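Local structure of flagellar protein FlgA (Thermotoga maritima, 3FRN) at residues 11-16 against 65-70; 34-39 against 102-107; 108-113 against 127-132; 121-126 against 134-139. The protein probably acts as a periplasmic chaperone in the assembly of the P-ring of the flagellar basal body. All blocks are in the same frame, centred on the assembly; numbering follows the deposited sequence. Where two conformers were deposited one is given.

In the fold
Strand 10-13 comes early in the chain, and contact 1 closes when strand 65-69 returns beside it, a parallel pairing within the N-terminal domain. Residues 34-39 are passed on the way, so contact 2 opens inside that loop but closes beyond it, at 102-107; contacts 1 and 2 cross and touch where L37 meets G16. Contact 2 thereby ties the N-terminal domain to the HotDog-like domain. Contacts 3 and 4 follow within that second domain and also cross each other, because 121-126 opens contact 4 before 127-132 closes contact 3. E105 N bonds D130 OD1, joining contact 2 to contact 3, while L38 packs on L126 and L135 of contact 4.

Contact 1 of 4, residues 11-16 against 65-70; sequences LLASPG and VRITVE. With GOL (glycerol), chain B.
L11 to A13 runs parallel to I67 to V69, the short strand axes 4.6 Å apart and turned 26° from one another, and four backbone hydrogen bonds join them. L11 receives from T68 N and donates to R66 O; A13 N donates to T68 O in a nearly straight bond of 2.7 Å (177°), and A13 O receives from E70 N. Side chains alternate between two faces of different character. On one, I67 holds CG2 anti to its backbone N, which brings this methyl 3.8 Å from A13 CB and 4.2 Å from L11 CD2; L11 and I67 lie side by side. The small A13 and the branched V69 both pack against L37 here. Further on, P15 CD rests 3.9 Å from V69 CG1, the rigid ring suiting a place where the strand has ended. On the face of L12 and T68, L12 crosses E70 at about a right angle, its CD2 3.7 Å from E70 CD. T68 OG1 is hydrogen-bonded to E42 and also pairs with O3 of a glycerol, probably from the crystallisation liquor, at 3.1 Å; the same glycerol oxygen makes a weak bond to L11 O. The chemistry thus separates an apolar side, packed on L18 and L37, from a more exposed, mixed one where T68 keeps its hydroxyl paired, while the backbone bonds do the joining.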
loop_
_atom_site.group_PDB
_atom_site.type_symbol
_atom_site.label_atom_id
_atom_site.label_comp_id
_atom_site.label_asym_id
_atom_site.label_seq_id
_atom_site.Cartn_x
_atom_site.Cartn_y
_atom_site.Cartn_z
ATOM N N LEU A 11 -13.335 20.769 3.104
ATOM C CA LEU A 11 -14.556 21.251 3.739
ATOM C C LEU A 11 -14.790 20.535 5.073
ATOM O O LEU A 11 -14.770 19.312 5.138
ATOM C CB LEU A 11 -15.753 21.036 2.808
ATOM C CG LEU A 11 -17.145 21.282 3.395
ATOM C CD1 LEU A 11 -17.345 22.741 3.773
ATOM C CD2 LEU A 11 -18.211 20.823 2.438
ATOM N N LEU A 12 -15.001 21.304 6.136
ATOM C CA LEU A 12 -15.444 20.739 7.403
ATOM C C LEU A 12 -16.967 20.782 7.461
ATOM O O LEU A 12 -17.571 21.854 7.385
ATOM C CB LEU A 12 -14.841 21.495 8.590
ATOM C CG LEU A 12 -15.419 21.038 9.933
ATOM C CD1 LEU A 12 -14.337 20.467 10.832
ATOM C CD2 LEU A 12 -16.215 22.151 10.631
ATOM N N ALA A 13 -17.584 19.616 7.599
ATOM C CA ALA A 13 -19.031 19.528 7.539
ATOM C C ALA A 13 -19.648 18.903 8.784
ATOM O O ALA A 13 -18.949 18.456 9.694
ATOM C CB ALA A 13 -19.463 18.756 6.279
ATOM N N SER A 14 -20.975 18.888 8.802
ATOM C CA SER A 14 -21.731 18.244 9.866
ATOM C C SER A 14 -22.625 17.184 9.227
ATOM O O SER A 14 -22.833 17.204 8.006
ATOM C CB SER A 14 -22.549 19.287 10.633
ATOM O OG SER A 14 -23.270 20.122 9.746
ATOM N N PRO A 15 -23.137 16.220 10.027
ATOM C CA PRO A 15 -23.915 15.210 9.294
ATOM C C PRO A 15 -25.144 15.764 8.577
ATOM O O PRO A 15 -25.783 16.687 9.067
ATOM C CB PRO A 15 -24.339 14.227 10.392
ATOM C CG PRO A 15 -23.343 14.425 11.488
ATOM C CD PRO A 15 -23.072 15.903 11.467
ATOM N N GLY A 16 -25.470 15.201 7.418
ATOM C CA GLY A 16 -26.608 15.690 6.654
ATOM C C GLY A 16 -26.520 15.337 5.192
ATOM O O GLY A 16 -26.127 14.233 4.835
ATOM N N VAL A 65 -12.248 17.025 -3.645
ATOM C CA VAL A 65 -12.556 17.827 -2.462
ATOM C C VAL A 65 -12.583 16.894 -1.261
ATOM O O VAL A 65 -13.272 15.878 -1.290
ATOM C CB VAL A 65 -13.925 18.539 -2.589
ATOM C CG1 VAL A 65 -14.184 19.431 -1.386
ATOM C CG2 VAL A 65 -13.985 19.358 -3.882
ATOM N N ARG A 66 -11.839 17.243 -0.214
ATOM C CA ARG A 66 -11.768 16.427 0.998
ATOM C C ARG A 66 -12.648 16.976 2.130
ATOM O O ARG A 66 -12.415 18.068 2.637
ATOM C CB ARG A 66 -10.310 16.263 1.452
ATOM C CG ARG A 66 -10.141 15.558 2.794
ATOM C CD ARG A 66 -8.729 15.031 2.956
ATOM N NE ARG A 66 -8.581 14.168 4.128
ATOM C CZ ARG A 66 -7.472 13.494 4.427
ATOM N NH1 ARG A 66 -6.401 13.572 3.638
ATOM N NH2 ARG A 66 -7.434 12.734 5.514
ATOM N N ILE A 67 -13.651 16.191 2.518
ATOM C CA ILE A 67 -14.656 16.596 3.497
ATOM C C ILE A 67 -14.551 15.788 4.790
ATOM O O ILE A 67 -14.619 14.557 4.776
ATOM C CB ILE A 67 -16.080 16.404 2.939
ATOM C CG1 ILE A 67 -16.176 16.927 1.509
ATOM C CG2 ILE A 67 -17.141 17.052 3.850
ATOM C CD1 ILE A 67 -17.381 16.405 0.813
ATOM N N THR A 68 -14.396 16.496 5.898
ATOM C CA THR A 68 -14.390 15.894 7.223
ATOM C C THR A 68 -15.748 16.174 7.854
ATOM O O THR A 68 -16.165 17.321 7.918
ATOM C CB THR A 68 -13.288 16.525 8.081
ATOM O OG1 THR A 68 -12.050 16.486 7.359
ATOM C CG2 THR A 68 -13.134 15.810 9.426
ATOM N N VAL A 69 -16.463 15.130 8.272
ATOM C CA VAL A 69 -17.706 15.333 9.000
ATOM C C VAL A 69 -17.500 15.220 10.513
ATOM O O VAL A 69 -17.055 14.186 11.017
ATOM C CB VAL A 69 -18.778 14.331 8.567
ATOM C CG1 VAL A 69 -20.109 14.690 9.191
ATOM C CG2 VAL A 69 -18.893 14.322 7.058
ATOM N N GLU A 70 -17.827 16.291 11.228
ATOM C CA GLU A 70 -17.864 16.282 12.688
ATOM C C GLU A 70 -18.731 15.165 13.292
ATOM O O GLU A 70 -19.652 14.634 12.653
ATOM C CB GLU A 70 -18.347 17.643 13.194
ATOM C CG GLU A 70 -17.483 18.799 12.721
ATOM C CD GLU A 70 -17.909 20.139 13.295
ATOM O OE1 GLU A 70 -18.979 20.650 12.895
ATOM O OE2 GLU A 70 -17.160 20.687 14.137
HETATM C C1 GOL B . -9.403 20.208 8.093
HETATM O O1 GOL B . -8.636 19.131 7.601
HETATM C C2 GOL B . -10.374 20.680 7.015
HETATM O O2 GOL B . -10.838 21.974 7.327
HETATM C C3 GOL B . -11.562 19.729 6.930
HETATM O O3 GOL B . -11.549 19.061 5.685
#

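Contact 2 of 4, residues 34-39 against 102-107; sequences LMILLP and TLPEKF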
loop_
_atom_site.group_PDB
_atom_site.type_symbol
_atom_site.label_atom_id
_atom_site.label_comp_id
_atom_site.label_asym_id
_atom_site.label_seq_id
_atom_site.Cartn_x
_atom_site.Cartn_y
_atom_site.Cartn_z
ATOM N N LEU A 34 -25.809 15.108 -3.225
ATOM C CA LEU A 34 -24.531 14.675 -3.766
ATOM C C LEU A 34 -23.975 13.517 -2.942
ATOM O O LEU A 34 -23.621 12.473 -3.488
ATOM C CB LEU A 34 -23.544 15.846 -3.793
ATOM C CG LEU A 34 -22.203 15.740 -4.525
ATOM C CD1 LEU A 34 -22.403 15.512 -6.008
ATOM C CD2 LEU A 34 -21.413 17.008 -4.302
ATOM N N MET A 35 -23.900 13.716 -1.628
ATOM C CA MET A 35 -23.412 12.698 -0.698
ATOM C C MET A 35 -24.250 12.718 0.576
ATOM O O MET A 35 -24.821 13.750 0.930
ATOM C CB MET A 35 -21.943 12.956 -0.313
ATOM C CG MET A 35 -20.923 12.946 -1.460
ATOM S SD MET A 35 -19.908 11.460 -1.609
ATOM C CE MET A 35 -18.321 12.236 -1.791
ATOM N N ILE A 36 -24.328 11.566 1.241
ATOM C CA ILE A 36 -24.915 11.453 2.576
ATOM C C ILE A 36 -23.773 11.552 3.572
ATOM O O ILE A 36 -22.935 10.668 3.630
ATOM C CB ILE A 36 -25.641 10.086 2.775
ATOM C CG1 ILE A 36 -26.692 9.857 1.684
ATOM C CG2 ILE A 36 -26.276 9.989 4.165
ATOM C CD1 ILE A 36 -27.742 10.946 1.596
ATOM N N LEU A 37 -23.741 12.626 4.352
ATOM C CA LEU A 37 -22.622 12.890 5.240
ATOM C C LEU A 37 -22.851 12.289 6.635
ATOM O O LEU A 37 -23.779 12.684 7.334
ATOM C CB LEU A 37 -22.428 14.403 5.336
ATOM C CG LEU A 37 -21.430 15.176 4.470
ATOM C CD1 LEU A 37 -21.216 14.609 3.096
ATOM C CD2 LEU A 37 -21.875 16.626 4.396
ATOM N N LEU A 38 -22.023 11.320 7.034
ATOM C CA LEU A 38 -22.219 10.625 8.320
ATOM C C LEU A 38 -21.127 10.982 9.308
ATOM O O LEU A 38 -19.985 11.244 8.912
ATOM C CB LEU A 38 -22.305 9.095 8.106
ATOM C CG LEU A 38 -23.471 8.528 7.296
ATOM C CD1 LEU A 38 -23.255 7.053 7.019
ATOM C CD2 LEU A 38 -24.828 8.713 8.008
ATOM N N PRO A 39 -21.462 11.017 10.613
ATOM C CA PRO A 39 -20.517 11.634 11.512
ATOM C C PRO A 39 -19.200 10.857 11.591
ATOM O O PRO A 39 -19.204 9.624 11.605
ATOM C CB PRO A 39 -21.243 11.589 12.868
ATOM C CG PRO A 39 -22.193 10.429 12.727
ATOM C CD PRO A 39 -22.644 10.497 11.320
ATOM N N THR A 102 -30.655 7.005 1.990
ATOM C CA THR A 102 -31.172 8.236 2.579
ATOM C C THR A 102 -30.400 8.595 3.842
ATOM O O THR A 102 -29.764 7.736 4.453
ATOM C CB THR A 102 -32.688 8.143 2.886
ATOM O OG1 THR A 102 -33.060 6.776 3.119
ATOM C CG2 THR A 102 -33.492 8.667 1.710
ATOM N N LEU A 103 -30.434 9.869 4.219
ATOM C CA LEU A 103 -29.882 10.278 5.501
ATOM C C LEU A 103 -30.749 9.668 6.605
ATOM O O LEU A 103 -31.967 9.868 6.626
ATOM C CB LEU A 103 -29.840 11.808 5.615
ATOM C CG LEU A 103 -29.439 12.403 6.969
ATOM C CD1 LEU A 103 -27.942 12.225 7.239
ATOM C CD2 LEU A 103 -29.829 13.865 7.038
ATOM N N PRO A 104 -30.131 8.878 7.497
ATOM C CA PRO A 104 -30.854 8.316 8.632
ATOM C C PRO A 104 -31.182 9.352 9.707
ATOM O O PRO A 104 -30.549 10.403 9.773
ATOM C CB PRO A 104 -29.889 7.255 9.170
ATOM C CG PRO A 104 -28.551 7.699 8.745
ATOM C CD PRO A 104 -28.724 8.436 7.455
ATOM N N GLU A 105 -32.173 9.047 10.537
ATOM C CA GLU A 105 -32.514 9.918 11.654
ATOM C C GLU A 105 -31.422 9.851 12.715
ATOM O O GLU A 105 -30.911 10.877 13.154
ATOM C CB GLU A 105 -33.859 9.524 12.259
ATOM C CG GLU A 105 -35.059 9.894 11.419
ATOM C CD GLU A 105 -36.346 9.360 12.013
ATOM O OE1 GLU A 105 -36.315 8.901 13.176
ATOM O OE2 GLU A 105 -37.386 9.392 11.323
ATOM N N LYS A 106 -31.074 8.627 13.100
ATOM C CA LYS A 106 -30.065 8.360 14.108
ATOM C C LYS A 106 -28.869 7.670 13.458
ATOM O O LYS A 106 -29.009 7.026 12.420
ATOM C CB LYS A 106 -30.675 7.516 15.230
ATOM C CG LYS A 106 -31.621 8.318 16.143
ATOM C CD LYS A 106 -32.313 7.418 17.156
ATOM C CE LYS A 106 -32.509 8.097 18.506
ATOM N NZ LYS A 106 -33.052 9.478 18.395
ATOM N N PHE A 107 -27.685 7.831 14.043
ATOM C CA PHE A 107 -26.466 7.332 13.402
ATOM C C PHE A 107 -25.850 6.077 14.053
ATOM O O PHE A 107 -24.659 5.814 13.888
ATOM C CB PHE A 107 -25.430 8.455 13.222
ATOM C CG PHE A 107 -25.957 9.647 12.473
ATOM C CD1 PHE A 107 -26.523 9.500 11.211
ATOM C CD2 PHE A 107 -25.887 10.915 13.021
ATOM C CE1 PHE A 107 -27.023 10.599 10.518
ATOM C CE2 PHE A 107 -26.375 12.030 12.335
ATOM C CZ PHE A 107 -26.958 11.868 11.081
#
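F107 meets L38 and P39 through almost the whole length of its side chain. Its CB lies 3.8 Å from P39 CG. The first torsion (chi1 -55°) sets CG beside the backbone N and anti to the carbonyl carbon, and from there one face of the ring is turned to the proline: ring atom CG has P39 CD 3.6 Å away, and CD2 touches both CD and CG of the same pyrrolidine. P39 CD stands over the ring face, 3.9 Å from the centroid and 22° off the normal, a CH-pi contact in which the slightly acidic CH beside the proline nitrogen meets the pi electrons. Along the other flank, ring atoms CD1 and CE1 both meet L38 CD2, which comes in obliquely, 3.7 Å from CD1. The contact thins out toward CE2, 4.2 Å from P39 CD.

L38 CD2 also reaches P104 CG at 3.9 Å, so a single methyl fills the corner between a proline and a phenylalanine, a task for a branched aliphatic chain. At the other end of the contact I36, in the conformer given, presses CG2 to within 3.9 Å of L103 CA, crossing the leucine obliquely. Several backbone polar atoms of 34-39 are bonded from outside: Y43 OH bonds both I36 O and L38 N, and T99 OG1 bonds I36 N. No hydrogen bond links 34-39 to 102-107. The two domains are therefore held together here by shape and apolar burial, with prolines and a flat ring, stiff groups that probably lose little freedom on packing.

Contact 3 of 4, residues 108-113 against 127-132; sequences EPQTIR and RFPDTY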
loop_
_atom_site.group_PDB
_atom_site.type_symbol
_atom_site.label_atom_id
_atom_site.label_comp_id
_atom_site.label_asym_id
_atom_site.label_seq_id
_atom_site.Cartn_x
_atom_site.Cartn_y
_atom_site.Cartn_z
ATOM N N GLU A 108 -26.661 5.318 14.791
ATOM C CA GLU A 108 -26.218 4.060 15.379
ATOM C C GLU A 108 -26.703 2.943 14.476
ATOM O O GLU A 108 -27.889 2.631 14.481
ATOM C CB GLU A 108 -26.794 3.841 16.778
ATOM C CG GLU A 108 -26.390 4.857 17.814
ATOM C CD GLU A 108 -27.372 6.002 17.894
ATOM O OE1 GLU A 108 -28.174 6.040 18.854
ATOM O OE2 GLU A 108 -27.356 6.852 16.984
ATOM N N PRO A 109 -25.791 2.351 13.683
ATOM C CA PRO A 109 -26.194 1.283 12.775
ATOM C C PRO A 109 -26.594 0.011 13.513
ATOM O O PRO A 109 -26.100 -0.253 14.613
ATOM C CB PRO A 109 -24.926 1.028 11.959
ATOM C CG PRO A 109 -23.820 1.448 12.857
ATOM C CD PRO A 109 -24.350 2.646 13.578
ATOM N N GLN A 110 -27.499 -0.754 12.915
ATOM C CA GLN A 110 -27.815 -2.082 13.412
ATOM C C GLN A 110 -26.785 -3.065 12.874
ATOM O O GLN A 110 -26.152 -3.796 13.637
ATOM C CB GLN A 110 -29.199 -2.517 12.949
ATOM C CG GLN A 110 -30.364 -1.792 13.590
ATOM C CD GLN A 110 -31.682 -2.411 13.176
ATOM O OE1 GLN A 110 -31.731 -3.215 12.240
ATOM N NE2 GLN A 110 -32.757 -2.052 13.873
ATOM N N THR A 111 -26.626 -3.064 11.552
ATOM C CA THR A 111 -25.752 -4.004 10.860
ATOM C C THR A 111 -24.730 -3.251 10.017
ATOM O O THR A 111 -25.015 -2.168 9.499
ATOM C CB THR A 111 -26.567 -4.930 9.939
ATOM O OG1 THR A 111 -27.896 -5.080 10.462
ATOM C CG2 THR A 111 -25.896 -6.306 9.806
ATOM N N ILE A 112 -23.529 -3.808 9.908
ATOM C CA ILE A 112 -22.494 -3.242 9.046
ATOM C C ILE A 112 -21.922 -4.348 8.166
ATOM O O ILE A 112 -21.193 -5.216 8.653
ATOM C CB ILE A 112 -21.373 -2.548 9.857
ATOM C CG1 ILE A 112 -21.960 -1.431 10.729
ATOM C CG2 ILE A 112 -20.295 -1.986 8.918
ATOM C CD1 ILE A 112 -21.016 -0.875 11.761
ATOM N N ARG A 113 -22.273 -4.328 6.880
ATOM C CA ARG A 113 -21.809 -5.341 5.930
ATOM C C ARG A 113 -20.903 -4.724 4.863
ATOM O O ARG A 113 -21.268 -3.730 4.226
ATOM C CB ARG A 113 -23.002 -6.055 5.281
ATOM C CG ARG A 113 -22.636 -7.235 4.382
ATOM C CD ARG A 113 -23.864 -7.806 3.662
ATOM N NE ARG A 113 -24.509 -6.817 2.795
ATOM C CZ ARG A 113 -25.466 -7.086 1.909
ATOM N NH1 ARG A 113 -25.913 -8.328 1.750
ATOM N NH2 ARG A 113 -25.977 -6.103 1.177
ATOM N N ARG A 127 -27.298 -0.646 7.922
ATOM C CA ARG A 127 -28.699 -0.682 8.256
ATOM C C ARG A 127 -28.984 0.134 9.476
ATOM O O ARG A 127 -28.378 -0.027 10.514
ATOM C CB ARG A 127 -29.188 -2.103 8.499
ATOM C CG ARG A 127 -30.549 -2.427 7.895
ATOM C CD ARG A 127 -31.719 -1.640 8.497
ATOM N NE ARG A 127 -32.997 -2.350 8.395
ATOM C CZ ARG A 127 -34.183 -1.798 8.154
ATOM N NH1 ARG A 127 -34.312 -0.506 7.990
ATOM N NH2 ARG A 127 -35.262 -2.560 8.080
ATOM N N PHE A 128 -29.953 1.001 9.328
ATOM C CA PHE A 128 -30.420 1.776 10.463
ATOM C C PHE A 128 -31.860 1.355 10.731
ATOM O O PHE A 128 -32.519 0.802 9.839
ATOM C CB PHE A 128 -30.306 3.284 10.177
ATOM C CG PHE A 128 -28.901 3.749 9.972
ATOM C CD1 PHE A 128 -28.105 4.090 11.055
ATOM C CD2 PHE A 128 -28.361 3.832 8.697
ATOM C CE1 PHE A 128 -26.794 4.518 10.864
ATOM C CE2 PHE A 128 -27.057 4.238 8.510
ATOM C CZ PHE A 128 -26.275 4.587 9.590
ATOM N N PRO A 129 -32.350 1.579 11.967
ATOM C CA PRO A 129 -33.756 1.290 12.260
ATOM C C PRO A 129 -34.731 1.901 11.237
ATOM O O PRO A 129 -35.740 1.280 10.914
ATOM C CB PRO A 129 -33.956 1.914 13.644
ATOM C CG PRO A 129 -32.600 1.852 14.274
ATOM C CD PRO A 129 -31.627 2.076 13.158
ATOM N N ASP A 130 -34.406 3.082 10.710
ATOM C CA ASP A 130 -35.290 3.775 9.771
ATOM C C ASP A 130 -34.969 3.593 8.280
ATOM O O ASP A 130 -35.881 3.613 7.452
ATOM C CB ASP A 130 -35.419 5.269 10.127
ATOM C CG ASP A 130 -34.116 6.050 9.952
ATOM O OD1 ASP A 130 -34.201 7.243 9.591
ATOM O OD2 ASP A 130 -33.016 5.502 10.184
ATOM N N THR A 131 -33.698 3.394 7.943
ATOM C CA THR A 131 -33.260 3.426 6.540
ATOM C C THR A 131 -31.921 2.696 6.313
ATOM O O THR A 131 -31.418 2.006 7.207
ATOM C CB THR A 131 -33.188 4.897 6.019
ATOM O OG1 THR A 131 -33.086 4.908 4.598
ATOM C CG2 THR A 131 -32.000 5.636 6.605
ATOM N N TYR A 132 -31.356 2.862 5.115
ATOM C CA TYR A 132 -30.122 2.194 4.708
ATOM C C TYR A 132 -29.147 3.195 4.076
ATOM O O TYR A 132 -29.565 4.060 3.305
ATOM C CB TYR A 132 -30.450 1.077 3.696
ATOM C CG TYR A 132 -30.662 1.585 2.278
ATOM C CD1 TYR A 132 -29.636 1.527 1.331
ATOM C CD2 TYR A 132 -31.875 2.164 1.897
ATOM C CE1 TYR A 132 -29.818 2.015 0.041
ATOM C CE2 TYR A 132 -32.066 2.656 0.609
ATOM C CZ TYR A 132 -31.038 2.572 -0.317
ATOM O OH TYR A 132 -31.224 3.056 -1.597
#
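E108 turns its side chain away from 127-132, but its carbonyl O lies 3.7 Å from CD1 of F128. P109 follows, running alongside that phenylalanine and pointing the same way, its CD 4.1 Å from ring atom CE1; having no N-H to satisfy, the proline suits this apolar flank. Q110 then gives its backbone N to R127 O, a bond of 2.7 Å and 163° that lies nearly along the C=O axis. The extended Q110 side chain runs beside R127, with amide and guanidinium planes 59° apart, and its NE2 reaches P129 CG at 3.9 Å. R127 bends at chi2, and its NH1 makes a weak bond back to F128 O. At T111 the return bond, R127 N to T111 O, is longer at 3.2 Å, while OG1 rests on R127 CB. Replacing F128 by an alanine is likely to open a gap beside P109 and P104 and let the turn at 128-131 shift. Beyond the two segments, P109 packs on L75 of helix 74-87, and I112 touches A78 and E82 of that helix as well as V124 and L126 of strand 121-127.

Contact 4 of 4, residues 121-126 against 134-139; sequences LFSVFL and TLNMLL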
loop_
_atom_site.group_PDB
_atom_site.type_symbol
_atom_site.label_atom_id
_atom_site.label_comp_id
_atom_site.label_asym_id
_atom_site.label_seq_id
_atom_site.Cartn_x
_atom_site.Cartn_y
_atom_site.Cartn_z
ATOM N N LEU A 121 -11.504 -0.838 -3.237
ATOM C CA LEU A 121 -12.829 -0.236 -3.210
ATOM C C LEU A 121 -13.838 -1.189 -2.564
ATOM O O LEU A 121 -14.044 -2.312 -3.030
ATOM C CB LEU A 121 -13.258 0.118 -4.634
ATOM C CG LEU A 121 -14.572 0.867 -4.862
ATOM C CD1 LEU A 121 -14.503 2.259 -4.321
ATOM C CD2 LEU A 121 -14.884 0.901 -6.357
ATOM N N PHE A 122 -14.456 -0.739 -1.477
ATOM C CA PHE A 122 -15.389 -1.578 -0.744
ATOM C C PHE A 122 -16.728 -0.882 -0.561
ATOM O O PHE A 122 -16.774 0.337 -0.370
ATOM C CB PHE A 122 -14.791 -1.981 0.613
ATOM C CG PHE A 122 -13.658 -2.964 0.499
ATOM C CD1 PHE A 122 -13.896 -4.333 0.595
ATOM C CD2 PHE A 122 -12.354 -2.527 0.283
ATOM C CE1 PHE A 122 -12.851 -5.252 0.476
ATOM C CE2 PHE A 122 -11.304 -3.439 0.158
ATOM C CZ PHE A 122 -11.556 -4.799 0.256
ATOM N N SER A 123 -17.813 -1.659 -0.657
ATOM C CA SER A 123 -19.151 -1.153 -0.367
ATOM C C SER A 123 -19.511 -1.442 1.077
ATOM O O SER A 123 -19.702 -2.595 1.452
ATOM C CB SER A 123 -20.200 -1.775 -1.291
ATOM O OG SER A 123 -20.416 -0.973 -2.442
ATOM N N VAL A 124 -19.611 -0.389 1.879
ATOM C CA VAL A 124 -19.986 -0.528 3.272
ATOM C C VAL A 124 -21.469 -0.230 3.447
ATOM O O VAL A 124 -21.912 0.934 3.387
ATOM C CB VAL A 124 -19.172 0.431 4.178
ATOM C CG1 VAL A 124 -19.560 0.225 5.621
ATOM C CG2 VAL A 124 -17.670 0.212 3.988
ATOM N N PHE A 125 -22.229 -1.283 3.695
ATOM C CA PHE A 125 -23.666 -1.172 3.835
ATOM C C PHE A 125 -24.061 -1.019 5.298
ATOM O O PHE A 125 -23.683 -1.841 6.144
ATOM C CB PHE A 125 -24.351 -2.400 3.236
ATOM C CG PHE A 125 -25.819 -2.453 3.511
ATOM C CD1 PHE A 125 -26.677 -1.523 2.931
ATOM C CD2 PHE A 125 -26.348 -3.426 4.358
ATOM C CE1 PHE A 125 -28.037 -1.560 3.181
ATOM C CE2 PHE A 125 -27.708 -3.470 4.613
ATOM C CZ PHE A 125 -28.554 -2.538 4.022
ATOM N N LEU A 126 -24.844 0.019 5.585
ATOM C CA LEU A 126 -25.291 0.288 6.950
ATOM C C LEU A 126 -26.802 0.217 7.050
ATOM O O LEU A 126 -27.506 0.929 6.335
ATOM C CB LEU A 126 -24.812 1.677 7.407
ATOM C CG LEU A 126 -23.348 2.039 7.181
ATOM C CD1 LEU A 126 -23.085 3.510 7.616
ATOM C CD2 LEU A 126 -22.453 1.085 7.944
ATOM N N THR A 134 -25.428 2.918 1.840
ATOM C CA THR A 134 -24.227 2.281 1.271
ATOM C C THR A 134 -23.125 3.342 1.014
ATOM O O THR A 134 -23.358 4.356 0.341
ATOM C CB THR A 134 -24.550 1.476 -0.004
ATOM O OG1 THR A 134 -25.805 0.802 0.165
ATOM C CG2 THR A 134 -23.451 0.420 -0.323
ATOM N N LEU A 135 -21.946 3.129 1.592
ATOM C CA LEU A 135 -20.800 3.995 1.328
ATOM C C LEU A 135 -19.805 3.193 0.522
ATOM O O LEU A 135 -19.388 2.113 0.956
ATOM C CB LEU A 135 -20.094 4.416 2.612
ATOM C CG LEU A 135 -20.843 4.783 3.887
ATOM C CD1 LEU A 135 -19.868 4.676 5.039
ATOM C CD2 LEU A 135 -21.384 6.185 3.792
ATOM N N ASN A 136 -19.429 3.713 -0.645
ATOM C CA ASN A 136 -18.329 3.136 -1.405
ATOM C C ASN A 136 -17.065 3.829 -0.928
ATOM O O ASN A 136 -16.943 5.060 -0.998
ATOM C CB ASN A 136 -18.547 3.265 -2.916
ATOM C CG ASN A 136 -19.636 2.330 -3.431
ATOM O OD1 ASN A 136 -19.703 2.036 -4.624
ATOM N ND2 ASN A 136 -20.489 1.856 -2.533
ATOM N N MET A 137 -16.157 3.036 -0.369
ATOM C CA MET A 137 -14.992 3.586 0.304
ATOM C C MET A 137 -13.682 3.162 -0.379
ATOM O O MET A 137 -13.440 1.977 -0.611
ATOM C CB MET A 137 -15.026 3.242 1.810
ATOM C CG MET A 137 -16.228 3.905 2.575
ATOM S SD MET A 137 -16.171 3.884 4.385
ATOM C CE MET A 137 -15.019 5.190 4.732
ATOM N N LEU A 138 -12.870 4.154 -0.736
ATOM C CA LEU A 138 -11.552 3.925 -1.312
ATOM C C LEU A 138 -10.531 3.810 -0.188
ATOM O O LEU A 138 -10.445 4.677 0.688
ATOM C CB LEU A 138 -11.177 5.055 -2.276
ATOM C CG LEU A 138 -9.847 5.042 -3.042
ATOM C CD1 LEU A 138 -9.807 4.017 -4.170
ATOM C CD2 LEU A 138 -9.604 6.423 -3.600
ATOM N N LEU A 139 -9.771 2.721 -0.223
ATOM C CA LEU A 139 -8.770 2.440 0.786
ATOM C C LEU A 139 -7.389 2.916 0.342
ATOM O O LEU A 139 -6.972 2.671 -0.787
ATOM C CB LEU A 139 -8.737 0.937 1.083
ATOM C CG LEU A 139 -9.605 0.370 2.209
ATOM C CD1 LEU A 139 -11.093 0.578 1.954
ATOM C CD2 LEU A 139 -9.294 -1.104 2.411
#
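N136 sets its CG beside the backbone N (chi1 -72°), which carries the amide across to S123, and ND2 comes 2.8 Å from S123 OG in the conformer given. On the same face T134 has OG1 anti to its carbonyl carbon, placing that oxygen in the plane of the F125 ring at its edge, 3.7 Å from CD1. Small polar residues fit here between the larger F125 and L121. The backbones are antiparallel: F122 and M137 form one hydrogen-bonded pair and V124 and L135 another, V124 N reaching L135 O at 2.7 Å. A leucine in place of N136 would probably leave the S123 hydroxyl without its polar neighbour across the strands. The opposite face is apolar. M137, its chain extended at chi2 (-167°), brings SD to 4.0 Å from V124 CG2, and L139 crosses F122 at about a right angle, with its CD1 3.7 Å from ring atom CD2. Bulky apolar side chains suit this face because it meets a helix: F122 and L139 both touch A87, and L126 touches V79. This is a beta hairpin whose oily face packs on helix 74-87, consistent with the HotDog fold, in which an antiparallel sheet wraps round a central helix.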